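Local coordinates for UPF0678 fatty acid-binding protein-like protein ERS007657_00996 (Mycobacterium tuberculosis, PDB 6R3W) that binds heme b in a ten-stranded antiparallel beta-barrel and probably isomerises peroxynitrite to nitrate, which would help detoxify reactive nitrogen and oxygen species, at residues Asp4-Leu15 with Ala42-Thr50; Pro63-Leu71 with Glu80-Gly88. One frame throughout, in Å; residues are numbered along the deposited sequence.

Contact 1 (Asp4-Leu15 with Ala42-Thr50); sequences DLAPALQALSPL and AHVGKPFLT
At one end of the nitrobindin beta-barrel, the N-terminal 3-10 segment 7-15 and the residues leading into it lie against the loop of the hairpin formed by strands 33-42 and 48-57, with Leu5 over His43 and Leu9 over the start of the second strand. The CD1 methyl of Leu5 sits over the His43 ring, 3.7 Å from its centroid and 7° off the normal, a CH-pi contact with the methyl almost straight above the ring centre. With CG anti to the backbone N (chi1 -168°), the Leu5 side chain sends this methyl back toward the hairpin although its CB points away. The ring is also tied from within the hairpin: Gly45 N donates to His43 ND1 at 3.0 Å, tilted 23° out of the ring plane, which should limit its rotation. Gly45 CA in turn makes a CA-H...O contact of 3.4 Å to Asp4 O.

Two waters supply the polar link between the segments. Water 1 donates to both Asp4 O and Gly45 O; water 2 accepts from Ala6 N and donates to Lys46 O. They bridge the backbones where the hairpin connection passes the first ordered residues, just before Pro47, the centre of an inverse gamma turn. Deeper in, as the 3-10 segment covers the barrel end, contacts become apolar. Leu9 forks over the hairpin backbone: CD1 reaches Leu49 CD2 at 3.8 Å and also lies near Lys46 O and Phe48 O, while CD2 rests 3.8 Å from Pro47 C. The other Leu49 methyl, CD1, meets Leu15 CB at 4.1 Å, the two side chains crossing at about a right angle. Nearer the surface, Ala8 CB touches Pro47 CB at 3.9 Å. Val73 of strand 63-73 packs against Ala8, Leu9 and Leu12.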
loop_
_atom_site.group_PDB
_atom_site.type_symbol
_atom_site.label_atom_id
_atom_site.label_comp_id
_atom_site.label_asym_id
_atom_site.label_seq_id
_atom_site.Cartn_x
_atom_site.Cartn_y
_atom_site.Cartn_z
ATOM N N ASP A 4 12.125 -16.836 -13.254
ATOM C CA ASP A 4 12.618 -15.608 -13.908
ATOM C C ASP A 4 11.632 -14.470 -13.632
ATOM O O ASP A 4 10.420 -14.726 -13.583
ATOM C CB ASP A 4 12.792 -15.806 -15.416
ATOM C CG ASP A 4 13.803 -16.875 -15.799
ATOM O OD1 ASP A 4 13.994 -17.085 -17.011
ATOM O OD2 ASP A 4 14.361 -17.506 -14.887
ATOM N N LEU A 5 12.134 -13.253 -13.535
ATOM C CA LEU A 5 11.292 -12.047 -13.395
ATOM C C LEU A 5 10.650 -11.742 -14.743
ATOM O O LEU A 5 11.378 -11.617 -15.742
ATOM C CB LEU A 5 12.144 -10.864 -12.935
ATOM C CG LEU A 5 11.352 -9.642 -12.475
ATOM C CD1 LEU A 5 10.535 -9.962 -11.224
ATOM C CD2 LEU A 5 12.278 -8.471 -12.212
ATOM N N ALA A 6 9.353 -11.465 -14.742
ATOM C CA ALA A 6 8.667 -11.038 -15.975
ATOM C C ALA A 6 9.268 -9.712 -16.433
ATOM O O ALA A 6 9.517 -8.822 -15.619
ATOM C CB ALA A 6 7.195 -10.935 -15.734
ATOM N N PRO A 7 9.491 -9.509 -17.740
ATOM C CA PRO A 7 10.008 -8.227 -18.223
ATOM C C PRO A 7 9.257 -7.005 -17.690
ATOM O O PRO A 7 9.891 -6.002 -17.409
ATOM C CB PRO A 7 9.860 -8.385 -19.747
ATOM C CG PRO A 7 10.158 -9.856 -19.960
ATOM C CD PRO A 7 9.466 -10.548 -18.794
ATOM N N ALA A 8 7.944 -7.069 -17.599
ATOM C CA ALA A 8 7.146 -5.891 -17.206
ATOM C C ALA A 8 7.593 -5.389 -15.835
ATOM O O ALA A 8 7.310 -4.232 -15.532
ATOM C CB ALA A 8 5.688 -6.214 -17.216
ATOM N N LEU A 9 8.061 -6.290 -14.968
ATOM C CA LEU A 9 8.375 -5.930 -13.553
ATOM C C LEU A 9 9.783 -5.331 -13.386
ATOM O O LEU A 9 10.144 -5.045 -12.245
ATOM C CB LEU A 9 8.237 -7.171 -12.682
ATOM C CG LEU A 9 6.846 -7.771 -12.601
ATOM C CD1 LEU A 9 6.816 -8.887 -11.598
ATOM C CD2 LEU A 9 5.810 -6.738 -12.254
ATOM N N GLN A 10 10.594 -5.247 -14.433
ATOM C CA GLN A 10 12.030 -4.863 -14.288
ATOM C C GLN A 10 12.174 -3.595 -13.418
ATOM O O GLN A 10 13.037 -3.587 -12.516
ATOM C CB GLN A 10 12.650 -4.681 -15.678
ATOM C CG GLN A 10 14.126 -4.303 -15.671
ATOM C CD GLN A 10 15.037 -5.354 -15.080
ATOM O OE1 GLN A 10 14.774 -6.572 -15.142
ATOM N NE2 GLN A 10 16.197 -4.907 -14.618
ATOM N N ALA A 11 11.438 -2.551 -13.717
ATOM C CA ALA A 11 11.601 -1.267 -12.999
ATOM C C ALA A 11 11.332 -1.460 -11.500
ATOM O O ALA A 11 11.842 -0.665 -10.703
ATOM C CB ALA A 11 10.684 -0.218 -13.575
ATOM N N LEU A 12 10.430 -2.367 -11.161
ATOM C CA LEU A 12 9.957 -2.554 -9.770
ATOM C C LEU A 12 10.748 -3.660 -9.057
ATOM O O LEU A 12 10.412 -3.975 -7.906
ATOM C CB LEU A 12 8.461 -2.839 -9.759
ATOM C CG LEU A 12 7.583 -1.738 -10.371
ATOM C CD1 LEU A 12 6.123 -2.061 -10.202
ATOM C CD2 LEU A 12 7.894 -0.378 -9.759
ATOM N N SER A 13 11.816 -4.176 -9.672
ATOM C CA SER A 13 12.607 -5.246 -9.018
ATOM C C SER A 13 13.110 -4.799 -7.638
ATOM O O SER A 13 13.164 -5.633 -6.726
ATOM C CB SER A 13 13.719 -5.772 -9.923
ATOM O OG SER A 13 14.755 -4.817 -10.132
ATOM N N PRO A 14 13.433 -3.502 -7.390
ATOM C CA PRO A 14 13.895 -3.121 -6.054
ATOM C C PRO A 14 12.847 -3.333 -4.939
ATOM O O PRO A 14 13.214 -3.312 -3.781
ATOM C CB PRO A 14 14.241 -1.626 -6.204
ATOM C CG PRO A 14 14.681 -1.516 -7.651
ATOM C CD PRO A 14 13.688 -2.413 -8.374
ATOM N N LEU A 15 11.577 -3.473 -5.286
ATOM C CA LEU A 15 10.543 -3.690 -4.254
ATOM C C LEU A 15 10.661 -5.105 -3.674
ATOM O O LEU A 15 10.214 -5.329 -2.542
ATOM C CB LEU A 15 9.150 -3.465 -4.851
ATOM C CG LEU A 15 8.638 -2.024 -4.906
ATOM C CD1 LEU A 15 9.511 -1.147 -5.788
ATOM C CD2 LEU A 15 7.189 -2.008 -5.386
ATOM N N ALA A 42 6.868 -10.266 -3.428
ATOM C CA ALA A 42 7.446 -11.436 -4.102
ATOM C C ALA A 42 6.791 -11.583 -5.483
ATOM O O ALA A 42 6.028 -10.706 -5.882
ATOM C CB ALA A 42 7.265 -12.656 -3.245
ATOM N N HIS A 43 7.080 -12.656 -6.207
ATOM C CA HIS A 43 6.472 -12.882 -7.534
ATOM C C HIS A 43 6.505 -14.361 -7.890
ATOM O O HIS A 43 7.244 -15.116 -7.240
ATOM C CB HIS A 43 7.161 -12.004 -8.589
ATOM C CG HIS A 43 8.482 -12.536 -9.017
ATOM N ND1 HIS A 43 8.627 -13.353 -10.113
ATOM C CD2 HIS A 43 9.709 -12.433 -8.448
ATOM C CE1 HIS A 43 9.898 -13.669 -10.240
ATOM N NE2 HIS A 43 10.570 -13.176 -9.191
ATOM N N VAL A 44 5.707 -14.748 -8.878
ATOM C CA VAL A 44 5.638 -16.152 -9.375
ATOM C C VAL A 44 5.872 -16.160 -10.889
ATOM O O VAL A 44 5.422 -17.099 -11.546
ATOM C CB VAL A 44 4.304 -16.819 -8.971
ATOM C CG1 VAL A 44 4.195 -16.930 -7.461
ATOM C CG2 VAL A 44 3.071 -16.105 -9.544
ATOM N N GLY A 45 6.656 -15.211 -11.398
ATOM C CA GLY A 45 7.135 -15.228 -12.794
ATOM C C GLY A 45 6.146 -14.612 -13.776
ATOM O O GLY A 45 6.442 -14.632 -14.989
ATOM N N LYS A 46 5.076 -13.997 -13.279
ATOM C CA LYS A 46 4.067 -13.283 -14.102
ATOM C C LYS A 46 4.198 -11.777 -13.881
ATOM O O LYS A 46 4.937 -11.342 -12.986
ATOM C CB LYS A 46 2.683 -13.807 -13.746
ATOM C CG LYS A 46 2.451 -15.280 -14.034
ATOM C CD LYS A 46 1.029 -15.686 -13.807
ATOM C CE LYS A 46 0.737 -17.113 -14.185
ATOM N NZ LYS A 46 -0.689 -17.419 -13.949
ATOM N N PRO A 47 3.503 -10.934 -14.682
ATOM C CA PRO A 47 3.662 -9.481 -14.582
ATOM C C PRO A 47 2.887 -8.862 -13.408
ATOM O O PRO A 47 2.191 -7.831 -13.573
ATOM C CB PRO A 47 3.140 -8.916 -15.911
ATOM C CG PRO A 47 2.604 -10.072 -16.695
ATOM C CD PRO A 47 2.808 -11.334 -15.905
ATOM N N PHE A 48 3.082 -9.418 -12.224
ATOM C CA PHE A 48 2.577 -8.830 -10.969
ATOM C C PHE A 48 3.491 -9.253 -9.836
ATOM O O PHE A 48 4.101 -10.348 -9.891
ATOM C CB PHE A 48 1.128 -9.274 -10.694
ATOM C CG PHE A 48 0.921 -10.761 -10.494
ATOM C CD1 PHE A 48 1.063 -11.358 -9.243
ATOM C CD2 PHE A 48 0.514 -11.553 -11.548
ATOM C CE1 PHE A 48 0.850 -12.715 -9.073
ATOM C CE2 PHE A 48 0.271 -12.902 -11.368
ATOM C CZ PHE A 48 0.452 -13.484 -10.140
ATOM N N LEU A 49 3.558 -8.405 -8.830
ATOM C CA LEU A 49 4.122 -8.745 -7.518
ATOM C C LEU A 49 2.997 -9.231 -6.612
ATOM O O LEU A 49 1.889 -8.664 -6.645
ATOM C CB LEU A 49 4.808 -7.525 -6.891
ATOM C CG LEU A 49 5.937 -6.911 -7.691
ATOM C CD1 LEU A 49 6.481 -5.691 -6.977
ATOM C CD2 LEU A 49 7.038 -7.915 -7.953
ATOM N N THR A 50 3.284 -10.212 -5.774
ATOM C CA THR A 50 2.471 -10.511 -4.596
ATOM C C THR A 50 2.870 -9.541 -3.497
ATOM O O THR A 50 4.056 -9.162 -3.407
ATOM C CB THR A 50 2.615 -11.969 -4.163
ATOM O OG1 THR A 50 3.968 -12.185 -3.734
ATOM C CG2 THR A 50 2.278 -12.927 -5.278
HETATM O O HOH W 1 8.841 -15.174 -15.895
HETATM O O HOH W 2 7.650 -12.112 -12.601
#

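Contact 2 (Pro63-Leu71 with Glu80-Gly88); sequences PLHSETGYL and ELVLAHPSG. With HEM (protoporphyrin IX containing Fe), chain B.
The imidazoles of His65 and His85 meet rim to rim, their planes 36° apart, and each carries part of the heme on one face. HEM CHC lies 3.6 Å above the centre of the His65 ring, while the vinyl carbon HEM CBC lies 3.9 Å above that of His85. At the edges, His65 NE2 and His85 ND1 share a hydrogen bond of 2.8 Å (angle 147°) in which either nitrogen may be the donor. The remaining ring nitrogens have partners outside the pair: His65 ND1 bonds Gln53 and His85 NE2 bonds Glu91, so both imidazoles are anchored on two sides in the heme pocket. The extended first torsion of His65 lays CB and the ring over the margin of the porphyrin near HEM C3B and CHC, with HEM C3B 3.4 Å from His65 CB.

The Glu67 side chain lies beside that of His85, pointing the same way, with its carboxylate plane turned 75° from the ring, and OE1 comes within 3.1 Å of His85 CE1. Its OE2 bonds Tyr51 and forms a salt bridge with Arg130, which should favour the charged carboxylate here.

Backbone evidence for an antiparallel hairpin is direct. Thr68-Ala84 and Tyr70-Val82 are hydrogen-bonded pairs, each with two N-H...O bonds; Ala84 N to Thr68 O is nearly straight. Between them, Gly69 faces Leu83 in a non-hydrogen-bonded pair, where Gly69 CA makes a CA-H...O contact of 3.2 Å to Val82 O. In the next such pair, Leu71 CD1 packs on Leu81 CB.

Strand 63-73 pairs along its other edge with strand 48-57, through Gln53 and Tyr51 among others, while Arg130 of strand 125-135 touches Leu81, Leu83 and His85.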
loop_
_atom_site.group_PDB
_atom_site.type_symbol
_atom_site.label_atom_id
_atom_site.label_comp_id
_atom_site.label_asym_id
_atom_site.label_seq_id
_atom_site.Cartn_x
_atom_site.Cartn_y
_atom_site.Cartn_z
ATOM N N PRO A 63 -2.198 -7.149 16.953
ATOM C CA PRO A 63 -2.423 -6.971 15.530
ATOM C C PRO A 63 -3.464 -5.879 15.276
ATOM O O PRO A 63 -4.487 -5.812 15.963
ATOM C CB PRO A 63 -2.899 -8.352 15.048
ATOM C CG PRO A 63 -3.469 -8.997 16.296
ATOM C CD PRO A 63 -2.581 -8.484 17.414
ATOM N N LEU A 64 -3.130 -4.972 14.386
ATOM C CA LEU A 64 -4.064 -3.922 13.979
ATOM C C LEU A 64 -4.627 -4.294 12.601
ATOM O O LEU A 64 -5.252 -5.351 12.506
ATOM C CB LEU A 64 -3.335 -2.570 14.037
ATOM C CG LEU A 64 -2.924 -2.120 15.449
ATOM C CD1 LEU A 64 -2.137 -0.827 15.411
ATOM C CD2 LEU A 64 -4.144 -1.969 16.363
ATOM N N HIS A 65 -4.168 -3.640 11.570
ATOM C CA HIS A 65 -4.608 -3.816 10.177
ATOM C C HIS A 65 -3.673 -4.813 9.470
ATOM O O HIS A 65 -2.463 -4.844 9.767
ATOM C CB HIS A 65 -4.635 -2.447 9.481
ATOM C CG HIS A 65 -5.012 -2.500 8.038
ATOM N ND1 HIS A 65 -4.074 -2.479 7.017
ATOM C CD2 HIS A 65 -6.223 -2.555 7.447
ATOM C CE1 HIS A 65 -4.710 -2.458 5.861
ATOM N NE2 HIS A 65 -6.038 -2.542 6.103
ATOM N N SER A 66 -4.187 -5.489 8.462
ATOM C CA SER A 66 -3.361 -6.182 7.461
ATOM C C SER A 66 -4.004 -5.936 6.099
ATOM O O SER A 66 -5.152 -5.471 6.050
ATOM C CB SER A 66 -3.216 -7.646 7.782
ATOM O OG SER A 66 -4.492 -8.270 7.766
ATOM N N GLU A 67 -3.283 -6.212 5.031
ATOM C CA GLU A 67 -3.847 -6.227 3.679
ATOM C C GLU A 67 -3.042 -7.205 2.859
ATOM O O GLU A 67 -1.886 -7.487 3.196
ATOM C CB GLU A 67 -3.900 -4.822 3.079
ATOM C CG GLU A 67 -2.561 -4.101 3.088
ATOM C CD GLU A 67 -2.582 -2.630 2.683
ATOM O OE1 GLU A 67 -3.611 -1.943 2.960
ATOM O OE2 GLU A 67 -1.561 -2.143 2.165
ATOM N N THR A 68 -3.625 -7.674 1.784
ATOM C CA THR A 68 -3.005 -8.703 0.950
ATOM C C THR A 68 -3.528 -8.556 -0.479
ATOM O O THR A 68 -4.737 -8.301 -0.655
ATOM C CB THR A 68 -3.230 -10.096 1.547
ATOM O OG1 THR A 68 -2.473 -11.034 0.778
ATOM C CG2 THR A 68 -4.690 -10.471 1.613
ATOM N N GLY A 69 -2.679 -8.826 -1.453
ATOM C CA GLY A 69 -3.085 -8.833 -2.849
ATOM C C GLY A 69 -1.915 -8.711 -3.764
ATOM O O GLY A 69 -0.905 -9.427 -3.551
ATOM N N TYR A 70 -2.068 -7.926 -4.818
ATOM C CA TYR A 70 -1.188 -7.978 -5.993
ATOM C C TYR A 70 -0.939 -6.570 -6.508
ATOM O O TYR A 70 -1.851 -5.737 -6.514
ATOM C CB TYR A 70 -1.805 -8.864 -7.073
ATOM C CG TYR A 70 -2.221 -10.209 -6.554
ATOM C CD1 TYR A 70 -1.298 -11.232 -6.403
ATOM C CD2 TYR A 70 -3.521 -10.455 -6.157
ATOM C CE1 TYR A 70 -1.644 -12.443 -5.827
ATOM C CE2 TYR A 70 -3.896 -11.673 -5.624
ATOM C CZ TYR A 70 -2.960 -12.664 -5.451
ATOM O OH TYR A 70 -3.361 -13.864 -4.928
ATOM N N LEU A 71 0.278 -6.333 -6.970
ATOM C CA LEU A 71 0.635 -5.116 -7.712
ATOM C C LEU A 71 0.924 -5.530 -9.151
ATOM O O LEU A 71 1.967 -6.120 -9.411
ATOM C CB LEU A 71 1.824 -4.441 -7.034
ATOM C CG LEU A 71 2.237 -3.085 -7.614
ATOM C CD1 LEU A 71 1.102 -2.080 -7.601
ATOM C CD2 LEU A 71 3.425 -2.529 -6.867
ATOM N N GLU A 80 -1.781 -1.399 -11.309
ATOM C CA GLU A 80 -3.067 -1.715 -10.652
ATOM C C GLU A 80 -2.729 -2.443 -9.348
ATOM O O GLU A 80 -2.169 -3.548 -9.409
ATOM C CB GLU A 80 -3.978 -2.567 -11.554
ATOM C CG GLU A 80 -4.421 -1.874 -12.831
ATOM C CD GLU A 80 -4.882 -2.806 -13.922
ATOM O OE1 GLU A 80 -4.743 -4.020 -13.754
ATOM O OE2 GLU A 80 -5.437 -2.300 -14.939
ATOM N N LEU A 81 -3.092 -1.853 -8.206
ATOM C CA LEU A 81 -2.912 -2.448 -6.861
ATOM C C LEU A 81 -4.258 -3.002 -6.420
ATOM O O LEU A 81 -5.228 -2.251 -6.362
ATOM C CB LEU A 81 -2.398 -1.387 -5.887
ATOM C CG LEU A 81 -2.224 -1.839 -4.439
ATOM C CD1 LEU A 81 -1.153 -2.930 -4.313
ATOM C CD2 LEU A 81 -1.867 -0.647 -3.565
ATOM N N VAL A 82 -4.302 -4.304 -6.200
ATOM C CA VAL A 82 -5.542 -5.063 -5.980
ATOM C C VAL A 82 -5.480 -5.682 -4.590
ATOM O O VAL A 82 -4.591 -6.513 -4.369
ATOM C CB VAL A 82 -5.677 -6.143 -7.059
ATOM C CG1 VAL A 82 -6.981 -6.904 -6.930
ATOM C CG2 VAL A 82 -5.536 -5.577 -8.464
ATOM N N LEU A 83 -6.334 -5.246 -3.672
ATOM C CA LEU A 83 -6.173 -5.605 -2.240
ATOM C C LEU A 83 -7.486 -6.041 -1.607
ATOM O O LEU A 83 -8.553 -5.484 -1.892
ATOM C CB LEU A 83 -5.633 -4.428 -1.439
ATOM C CG LEU A 83 -4.229 -3.946 -1.788
ATOM C CD1 LEU A 83 -3.907 -2.710 -0.970
ATOM C CD2 LEU A 83 -3.196 -5.040 -1.581
ATOM N N ALA A 84 -7.356 -6.985 -0.682
ATOM C CA ALA A 84 -8.362 -7.354 0.325
ATOM C C ALA A 84 -7.932 -6.844 1.695
ATOM O O ALA A 84 -6.716 -6.884 2.022
ATOM C CB ALA A 84 -8.528 -8.844 0.346
ATOM N N HIS A 85 -8.904 -6.429 2.479
ATOM C CA HIS A 85 -8.743 -5.951 3.869
ATOM C C HIS A 85 -9.618 -6.768 4.792
ATOM O O HIS A 85 -10.795 -7.051 4.488
ATOM C CB HIS A 85 -9.140 -4.475 3.983
ATOM C CG HIS A 85 -8.342 -3.565 3.118
ATOM N ND1 HIS A 85 -7.220 -2.927 3.586
ATOM C CD2 HIS A 85 -8.525 -3.157 1.849
ATOM C CE1 HIS A 85 -6.696 -2.217 2.604
ATOM N NE2 HIS A 85 -7.470 -2.350 1.535
ATOM N N PRO A 86 -9.124 -7.081 6.003
ATOM C CA PRO A 86 -9.870 -7.921 6.929
ATOM C C PRO A 86 -11.043 -7.187 7.584
ATOM O O PRO A 86 -11.836 -7.833 8.254
ATOM C CB PRO A 86 -8.810 -8.306 7.979
ATOM C CG PRO A 86 -7.853 -7.133 7.962
ATOM C CD PRO A 86 -7.772 -6.751 6.497
ATOM N N SER A 87 -11.129 -5.876 7.334
ATOM C CA SER A 87 -12.231 -4.979 7.754
ATOM C C SER A 87 -13.458 -5.143 6.839
ATOM O O SER A 87 -14.424 -4.379 7.008
ATOM C CB SER A 87 -11.742 -3.567 7.741
ATOM O OG SER A 87 -11.181 -3.289 6.475
ATOM N N GLY A 88 -13.400 -6.021 5.833
ATOM C CA GLY A 88 -14.558 -6.213 4.937
ATOM C C GLY A 88 -14.564 -5.261 3.754
ATOM O O GLY A 88 -15.674 -4.961 3.231
HETATM C CHA HEM B . -9.732 3.628 11.863
HETATM C CHB HEM B . -5.305 1.771 12.032
HETATM C CHC HEM B . -5.344 1.131 7.202
HETATM C CHD HEM B . -9.993 2.551 7.130
HETATM C C1A HEM B . -8.520 3.169 12.312
HETATM C C2A HEM B . -8.144 3.099 13.697
HETATM C C3A HEM B . -6.903 2.569 13.733
HETATM C C4A HEM B . -6.504 2.327 12.392
HETATM C CMA HEM B . -6.101 2.246 14.962
HETATM C CAA HEM B . -8.989 3.527 14.873
HETATM C CBA HEM B . -9.469 2.318 15.668
HETATM C CGA HEM B . -10.337 1.451 14.820
HETATM O O1A HEM B . -10.017 0.259 14.633
HETATM O O2A HEM B . -11.397 1.905 14.343
HETATM C C1B HEM B . -4.912 1.487 10.710
HETATM C C2B HEM B . -3.652 0.906 10.368
HETATM C C3B HEM B . -3.631 0.758 8.992
HETATM C C4B HEM B . -4.950 1.207 8.523
HETATM C CMB HEM B . -2.555 0.529 11.336
HETATM C CAB HEM B . -2.555 0.278 8.097
HETATM C CBB HEM B . -1.281 0.454 8.386
HETATM C C1C HEM B . -6.639 1.423 6.767
HETATM C C2C HEM B . -7.107 1.274 5.443
HETATM C C3C HEM B . -8.436 1.607 5.444
HETATM C C4C HEM B . -8.758 2.069 6.769
HETATM C CMC HEM B . -6.263 0.825 4.295
HETATM C CAC HEM B . -9.428 1.497 4.351
HETATM C CBC HEM B . -9.491 0.423 3.556
HETATM C C1D HEM B . -10.275 3.020 8.407
HETATM C C2D HEM B . -11.589 3.556 8.789
HETATM C C3D HEM B . -11.520 3.842 10.091
HETATM C C4D HEM B . -10.149 3.508 10.529
HETATM C CMD HEM B . -12.798 3.674 7.903
HETATM C CAD HEM B . -12.717 4.011 10.984
HETATM C CBD HEM B . -13.017 5.425 11.188
HETATM C CGD HEM B . -14.277 5.565 12.047
HETATM O O1D HEM B . -14.858 4.657 12.731
HETATM O O2D HEM B . -14.739 6.620 12.040
HETATM N NA HEM B . -7.489 2.661 11.536
HETATM N NB HEM B . -5.646 1.640 9.591
HETATM N NC HEM B . -7.635 1.941 7.552
HETATM N ND HEM B . -9.433 2.995 9.491
HETATM FE FE HEM B . -7.567 2.401 9.542
HETATM O O HOH W 3 -8.261 0.399 9.895
#

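Overall arrangement
Contacts 1 and 2 follow one another along the chain, and their centres lie 19 Å apart. They join directly because strands 48-57 and 63-73 are neighbours in the sheet: Leu49 N is 2.8 Å from Leu71 O, a probable backbone hydrogen bond, and Phe48 CD1 packs 3.7 Å from Tyr70 CD1. Contact 1 lies away from the heme at one end of the barrel, its centre about 16 Å from the centre of the chain, whereas contact 2 runs from that junction to the pocket. There the side chain of His65 is about 7 Å from that of His155, the predicted axial ligand, and water 3 sits 2.1 Å from the heme iron.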